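PDB 4K2P: T-lymphoma invasion and metastasis-inducing protein 1, which is a Rac guanine nucleotide exchange factor with a PH-CC-Ex region that probably binds phosphoinositides and partner proteins such as Par-3. Local coordinates for residues A[73-78]-A[192-197]; A[88-93]-A[232-237]. The protein carries 5 engineered substitutions. All coordinates share one frame; numbering follows the deposited sequence.

Contact 1 of 2, residues A[73-78]-A[192-197]; sequences NSIVQA and LFRFRC
I75 packs closely on R194 where strand 75-78 meets helix 168-203, the axes of the two short segments crossing at 75°. Its CG1 lies 3.7 Å from R194 CD, and I75 CD1 reaches the rim of the F193 ring, 4.2 Å from F193 CD1. Two residues further along the strand, Q77 bends at chi2 (-77°) and brings its amide to the edge of the ring further round, with OE1 3.8 Å from F193 CZ. Q77 NE2 donates to V76 O over 3.0 Å, which restrains the amide's rotation, and stands 4.1 Å from C197 SG. The looser side is at partly exposed N73. There N73 CB lies over one face of the guanidinium, toward its rim, and R194 NH1 gives N73 OD1 a weak, bent bond (2.9 Å, 122°). The firmer partner is within the helix: R194 NH2 forms a salt bridge with D191, while NH1 also bonds Y198 OH. A leucine in place of R194 would remove the guanidinium and is likely to leave D191 without its charged mate and N73 OD1 without this donor. The chemistry thus divides R194: its methylenes join the PH sheet to the helix, while its charge is probably balanced chiefly by D191.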
loop_
_atom_site.group_PDB
_atom_site.type_symbol
_atom_site.label_atom_id
_atom_site.label_comp_id
_atom_site.label_asym_id
_atom_site.label_seq_id
_atom_site.Cartn_x
_atom_site.Cartn_y
_atom_site.Cartn_z
ATOM N N ASN A 73 -3.862 -6.133 3.587
ATOM C CA ASN A 73 -4.169 -4.766 3.156
ATOM C C ASN A 73 -2.926 -3.994 2.709
ATOM O O ASN A 73 -2.819 -2.788 2.910
ATOM C CB ASN A 73 -4.904 -4.005 4.269
ATOM C CG ASN A 73 -6.286 -4.573 4.544
ATOM O OD1 ASN A 73 -7.057 -4.838 3.622
ATOM N ND2 ASN A 73 -6.605 -4.761 5.813
ATOM N N SER A 74 -2.003 -4.706 2.071
ATOM C CA SER A 74 -0.795 -4.112 1.514
ATOM C C SER A 74 -0.975 -3.693 0.055
ATOM O O SER A 74 -1.961 -4.039 -0.593
ATOM C CB SER A 74 0.370 -5.094 1.610
ATOM O OG SER A 74 0.745 -5.304 2.953
ATOM N N ILE A 75 -0.015 -2.928 -0.445
ATOM C CA ILE A 75 0.112 -2.667 -1.868
ATOM C C ILE A 75 1.515 -3.085 -2.285
ATOM O O ILE A 75 2.475 -2.866 -1.565
ATOM C CB ILE A 75 -0.118 -1.176 -2.217
ATOM C CG1 ILE A 75 -1.572 -0.774 -1.955
ATOM C CG2 ILE A 75 0.223 -0.904 -3.681
ATOM C CD1 ILE A 75 -1.823 0.744 -2.009
ATOM N N VAL A 76 1.632 -3.663 -3.470
ATOM C CA VAL A 76 2.919 -4.014 -4.026
ATOM C C VAL A 76 2.998 -3.305 -5.370
ATOM O O VAL A 76 2.028 -3.300 -6.128
ATOM C CB VAL A 76 3.113 -5.536 -4.194
ATOM C CG1 VAL A 76 4.564 -5.847 -4.521
ATOM C CG2 VAL A 76 2.696 -6.279 -2.933
ATOM N N GLN A 77 4.149 -2.697 -5.640
ATOM C CA GLN A 77 4.402 -1.959 -6.877
ATOM C C GLN A 77 5.772 -2.313 -7.434
ATOM O O GLN A 77 6.749 -2.339 -6.701
ATOM C CB GLN A 77 4.350 -0.444 -6.641
ATOM C CG GLN A 77 2.995 0.105 -6.239
ATOM C CD GLN A 77 2.055 0.227 -7.414
ATOM O OE1 GLN A 77 2.106 1.199 -8.171
ATOM N NE2 GLN A 77 1.179 -0.750 -7.566
ATOM N N ALA A 78 5.850 -2.565 -8.732
ATOM C CA ALA A 78 7.132 -2.607 -9.418
ATOM C C ALA A 78 7.837 -1.272 -9.252
ATOM O O ALA A 78 7.190 -0.232 -9.160
ATOM C CB ALA A 78 6.943 -2.918 -10.889
ATOM N N LEU A 192 -9.199 2.740 -2.940
ATOM C CA LEU A 192 -9.735 2.418 -4.255
ATOM C C LEU A 192 -8.650 1.855 -5.173
ATOM O O LEU A 192 -8.879 0.899 -5.909
ATOM C CB LEU A 192 -10.359 3.667 -4.874
ATOM C CG LEU A 192 -10.945 3.540 -6.279
ATOM C CD1 LEU A 192 -11.968 2.435 -6.344
ATOM C CD2 LEU A 192 -11.553 4.863 -6.702
ATOM N N PHE A 193 -7.477 2.469 -5.133
ATOM C CA PHE A 193 -6.330 2.027 -5.924
ATOM C C PHE A 193 -5.937 0.623 -5.479
ATOM O O PHE A 193 -5.650 -0.250 -6.297
ATOM C CB PHE A 193 -5.170 3.018 -5.756
ATOM C CG PHE A 193 -3.903 2.634 -6.477
ATOM C CD1 PHE A 193 -2.936 1.871 -5.847
ATOM C CD2 PHE A 193 -3.661 3.084 -7.758
ATOM C CE1 PHE A 193 -1.769 1.533 -6.498
ATOM C CE2 PHE A 193 -2.495 2.756 -8.415
ATOM C CZ PHE A 193 -1.543 1.980 -7.784
ATOM N N ARG A 194 -5.961 0.414 -4.169
ATOM C CA ARG A 194 -5.577 -0.851 -3.575
ATOM C C ARG A 194 -6.532 -1.968 -3.993
ATOM O O ARG A 194 -6.094 -3.052 -4.381
ATOM C CB ARG A 194 -5.531 -0.721 -2.055
ATOM C CG ARG A 194 -5.085 -1.982 -1.346
ATOM C CD ARG A 194 -4.571 -1.692 0.051
ATOM N NE ARG A 194 -5.584 -1.076 0.909
ATOM C CZ ARG A 194 -6.562 -1.739 1.518
ATOM N NH1 ARG A 194 -6.696 -3.044 1.344
ATOM N NH2 ARG A 194 -7.429 -1.091 2.286
ATOM N N PHE A 195 -7.833 -1.709 -3.926
ATOM C CA PHE A 195 -8.807 -2.720 -4.306
ATOM C C PHE A 195 -8.718 -2.986 -5.795
ATOM O O PHE A 195 -8.928 -4.109 -6.237
ATOM C CB PHE A 195 -10.227 -2.312 -3.908
ATOM C CG PHE A 195 -10.518 -2.504 -2.448
ATOM C CD1 PHE A 195 -10.593 -3.774 -1.913
ATOM C CD2 PHE A 195 -10.716 -1.424 -1.610
ATOM C CE1 PHE A 195 -10.858 -3.966 -0.569
ATOM C CE2 PHE A 195 -10.981 -1.614 -0.261
ATOM C CZ PHE A 195 -11.049 -2.886 0.255
ATOM N N ARG A 196 -8.382 -1.962 -6.571
ATOM C CA ARG A 196 -8.215 -2.143 -8.007
ATOM C C ARG A 196 -6.970 -2.970 -8.312
ATOM O O ARG A 196 -6.905 -3.661 -9.328
ATOM C CB ARG A 196 -8.147 -0.795 -8.713
ATOM C CG ARG A 196 -9.507 -0.178 -8.939
ATOM C CD ARG A 196 -9.412 1.189 -9.577
ATOM N NE ARG A 196 -10.742 1.721 -9.853
ATOM C CZ ARG A 196 -11.040 3.012 -9.948
ATOM N NH1 ARG A 196 -10.104 3.935 -9.766
ATOM N NH2 ARG A 196 -12.286 3.378 -10.215
ATOM N N CYS A 197 -5.980 -2.898 -7.436
ATOM C CA CYS A 197 -4.807 -3.739 -7.580
ATOM C C CYS A 197 -5.188 -5.192 -7.333
ATOM O O CYS A 197 -4.777 -6.088 -8.075
ATOM C CB CYS A 197 -3.703 -3.316 -6.612
ATOM S SG CYS A 197 -2.774 -1.866 -7.119
#

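Contact 2 of 2, residues A[88-93]-A[232-237]; sequences VFCLSN and SVSSFH
S92 and H237 meet through a hydrogen bond of 2.8 Å between S92 OG and H237 ND1, with the hydroxyl at the edge of the imidazole and in its plane; either atom could be the donor. Beside it, H237 CE1 comes within 3.4 Å of N93 O, which approaches the ring obliquely. A water ties the other polar groups together: it donates to C90 O at 3.1 Å and also bonds S92 OG and S234 OG, each at 2.8 Å. S234 OG lies 3.3 Å from C90 SG as well. With chi1 at 44°, between its backbone N and carbonyl carbon, the S92 hydroxyl reaches both ring and water.

Further out, H237 rests against I75 of the neighbouring strand and M190 of helix 168-203. The helix start is set by S232, an N-cap whose OG accepts from S235 N at 3.2 Å and 161°. V233 packs on Q77, tying this first turn to strand 75-78. The strand and helix segments run nearly parallel, 10° apart. On the neighbouring strand V76 packs under helix 106-128, consistent with the C-terminal helix that caps the beta barrel of a PH domain; helix 233-241 of the CC-Ex region lies on the C90 and S92 side.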
loop_
_atom_site.group_PDB
_atom_site.type_symbol
_atom_site.label_atom_id
_atom_site.label_comp_id
_atom_site.label_asym_id
_atom_site.label_seq_id
_atom_site.Cartn_x
_atom_site.Cartn_y
_atom_site.Cartn_z
ATOM N N VAL A 88 13.082 -4.920 -9.158
ATOM C CA VAL A 88 12.743 -4.523 -7.803
ATOM C C VAL A 88 11.237 -4.289 -7.701
ATOM O O VAL A 88 10.635 -3.737 -8.615
ATOM C CB VAL A 88 13.507 -3.243 -7.383
ATOM C CG1 VAL A 88 13.104 -2.793 -5.986
ATOM C CG2 VAL A 88 15.000 -3.485 -7.446
ATOM N N PHE A 89 10.622 -4.772 -6.629
ATOM C CA PHE A 89 9.266 -4.356 -6.271
ATOM C C PHE A 89 9.228 -3.953 -4.808
ATOM O O PHE A 89 10.120 -4.296 -4.051
ATOM C CB PHE A 89 8.233 -5.448 -6.574
ATOM C CG PHE A 89 8.505 -6.784 -5.922
ATOM C CD1 PHE A 89 9.362 -7.698 -6.509
ATOM C CD2 PHE A 89 7.844 -7.151 -4.760
ATOM C CE1 PHE A 89 9.585 -8.937 -5.922
ATOM C CE2 PHE A 89 8.058 -8.376 -4.179
ATOM C CZ PHE A 89 8.927 -9.276 -4.760
ATOM N N CYS A 90 8.197 -3.201 -4.428
ATOM C CA CYS A 90 8.102 -2.593 -3.109
ATOM C C CYS A 90 6.753 -2.936 -2.496
ATOM O O CYS A 90 5.714 -2.711 -3.116
ATOM C CB CYS A 90 8.278 -1.073 -3.195
ATOM S SG CYS A 90 8.133 -0.203 -1.610
ATOM N N LEU A 91 6.771 -3.525 -1.305
ATOM C CA LEU A 91 5.550 -3.762 -0.545
ATOM C C LEU A 91 5.411 -2.700 0.521
ATOM O O LEU A 91 6.342 -2.453 1.271
ATOM C CB LEU A 91 5.560 -5.159 0.096
ATOM C CG LEU A 91 4.270 -5.575 0.825
ATOM C CD1 LEU A 91 4.035 -7.065 0.721
ATOM C CD2 LEU A 91 4.290 -5.175 2.291
ATOM N N SER A 92 4.256 -2.049 0.578
ATOM C CA SER A 92 3.924 -1.173 1.692
ATOM C C SER A 92 2.730 -1.783 2.416
ATOM O O SER A 92 1.735 -2.115 1.792
ATOM C CB SER A 92 3.622 0.250 1.214
ATOM O OG SER A 92 2.789 0.248 0.065
ATOM N N ASN A 93 2.837 -1.928 3.732
ATOM C CA ASN A 93 1.836 -2.655 4.493
ATOM C C ASN A 93 0.778 -1.721 5.064
ATOM O O ASN A 93 0.717 -0.554 4.704
ATOM C CB ASN A 93 2.512 -3.466 5.606
ATOM C CG ASN A 93 3.074 -2.601 6.713
ATOM O OD1 ASN A 93 3.069 -1.381 6.623
ATOM N ND2 ASN A 93 3.559 -3.238 7.769
ATOM N N SER A 232 6.297 8.343 -4.511
ATOM C CA SER A 232 5.843 7.141 -5.182
ATOM C C SER A 232 4.552 6.671 -4.540
ATOM O O SER A 232 4.173 7.140 -3.472
ATOM C CB SER A 232 6.896 6.045 -5.086
ATOM O OG SER A 232 6.974 5.596 -3.740
ATOM N N VAL A 233 3.870 5.751 -5.203
ATOM C CA VAL A 233 2.691 5.126 -4.635
ATOM C C VAL A 233 3.036 4.509 -3.288
ATOM O O VAL A 233 2.236 4.558 -2.373
ATOM C CB VAL A 233 2.116 4.057 -5.580
ATOM C CG1 VAL A 233 0.998 3.264 -4.900
ATOM C CG2 VAL A 233 1.589 4.724 -6.839
ATOM N N SER A 234 4.234 3.946 -3.163
ATOM C CA SER A 234 4.616 3.253 -1.933
ATOM C C SER A 234 4.768 4.191 -0.734
ATOM O O SER A 234 4.370 3.841 0.376
ATOM C CB SER A 234 5.917 2.477 -2.140
ATOM O OG SER A 234 5.731 1.445 -3.087
ATOM N N SER A 235 5.363 5.362 -0.940
ATOM C CA SER A 235 5.533 6.315 0.151
ATOM C C SER A 235 4.204 7.009 0.482
ATOM O O SER A 235 3.928 7.325 1.634
ATOM C CB SER A 235 6.607 7.345 -0.203
ATOM O OG SER A 235 6.227 8.114 -1.327
ATOM N N PHE A 236 3.395 7.235 -0.544
ATOM C CA PHE A 236 2.067 7.818 -0.394
ATOM C C PHE A 236 1.248 6.887 0.487
ATOM O O PHE A 236 0.642 7.311 1.466
ATOM C CB PHE A 236 1.428 7.999 -1.777
ATOM C CG PHE A 236 0.127 8.758 -1.782
ATOM C CD1 PHE A 236 -0.380 9.358 -0.637
ATOM C CD2 PHE A 236 -0.591 8.874 -2.957
ATOM C CE1 PHE A 236 -1.579 10.054 -0.671
ATOM C CE2 PHE A 236 -1.787 9.575 -2.995
ATOM C CZ PHE A 236 -2.283 10.159 -1.849
ATOM N N HIS A 237 1.278 5.601 0.149
ATOM C CA HIS A 237 0.545 4.594 0.896
ATOM C C HIS A 237 1.048 4.526 2.321
ATOM O O HIS A 237 0.254 4.453 3.238
ATOM C CB HIS A 237 0.650 3.211 0.259
ATOM C CG HIS A 237 -0.165 2.179 0.972
ATOM N ND1 HIS A 237 0.204 0.854 1.063
ATOM C CD2 HIS A 237 -1.331 2.288 1.650
ATOM C CE1 HIS A 237 -0.700 0.191 1.758
ATOM N NE2 HIS A 237 -1.640 1.040 2.129
HETATM O O HOH W 1 3.758 -0.381 -2.499
#

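Contacts 1 and 2 lie side by side, their centres about 9 Å apart, on adjacent antiparallel strands of the PH-domain sheet. Backbone bonds connect them directly: Q77 O is 2.8 Å from C90 N, and I75 O is 2.9 Å from S92 N. S74 CB also packs 3.3 Å from S92 O at the end of the neighbouring strand. The two helices are linked as well, since V233 of segment 232-237 touches F193 of segment 192-197. Contact 1 relies mainly on I75 and the R194 methylenes, with the Q77 amide at the F193 ring, and contact 2 on hydroxyls, an imidazole and a water, so together they integrate the PH domain with the CC-Ex region.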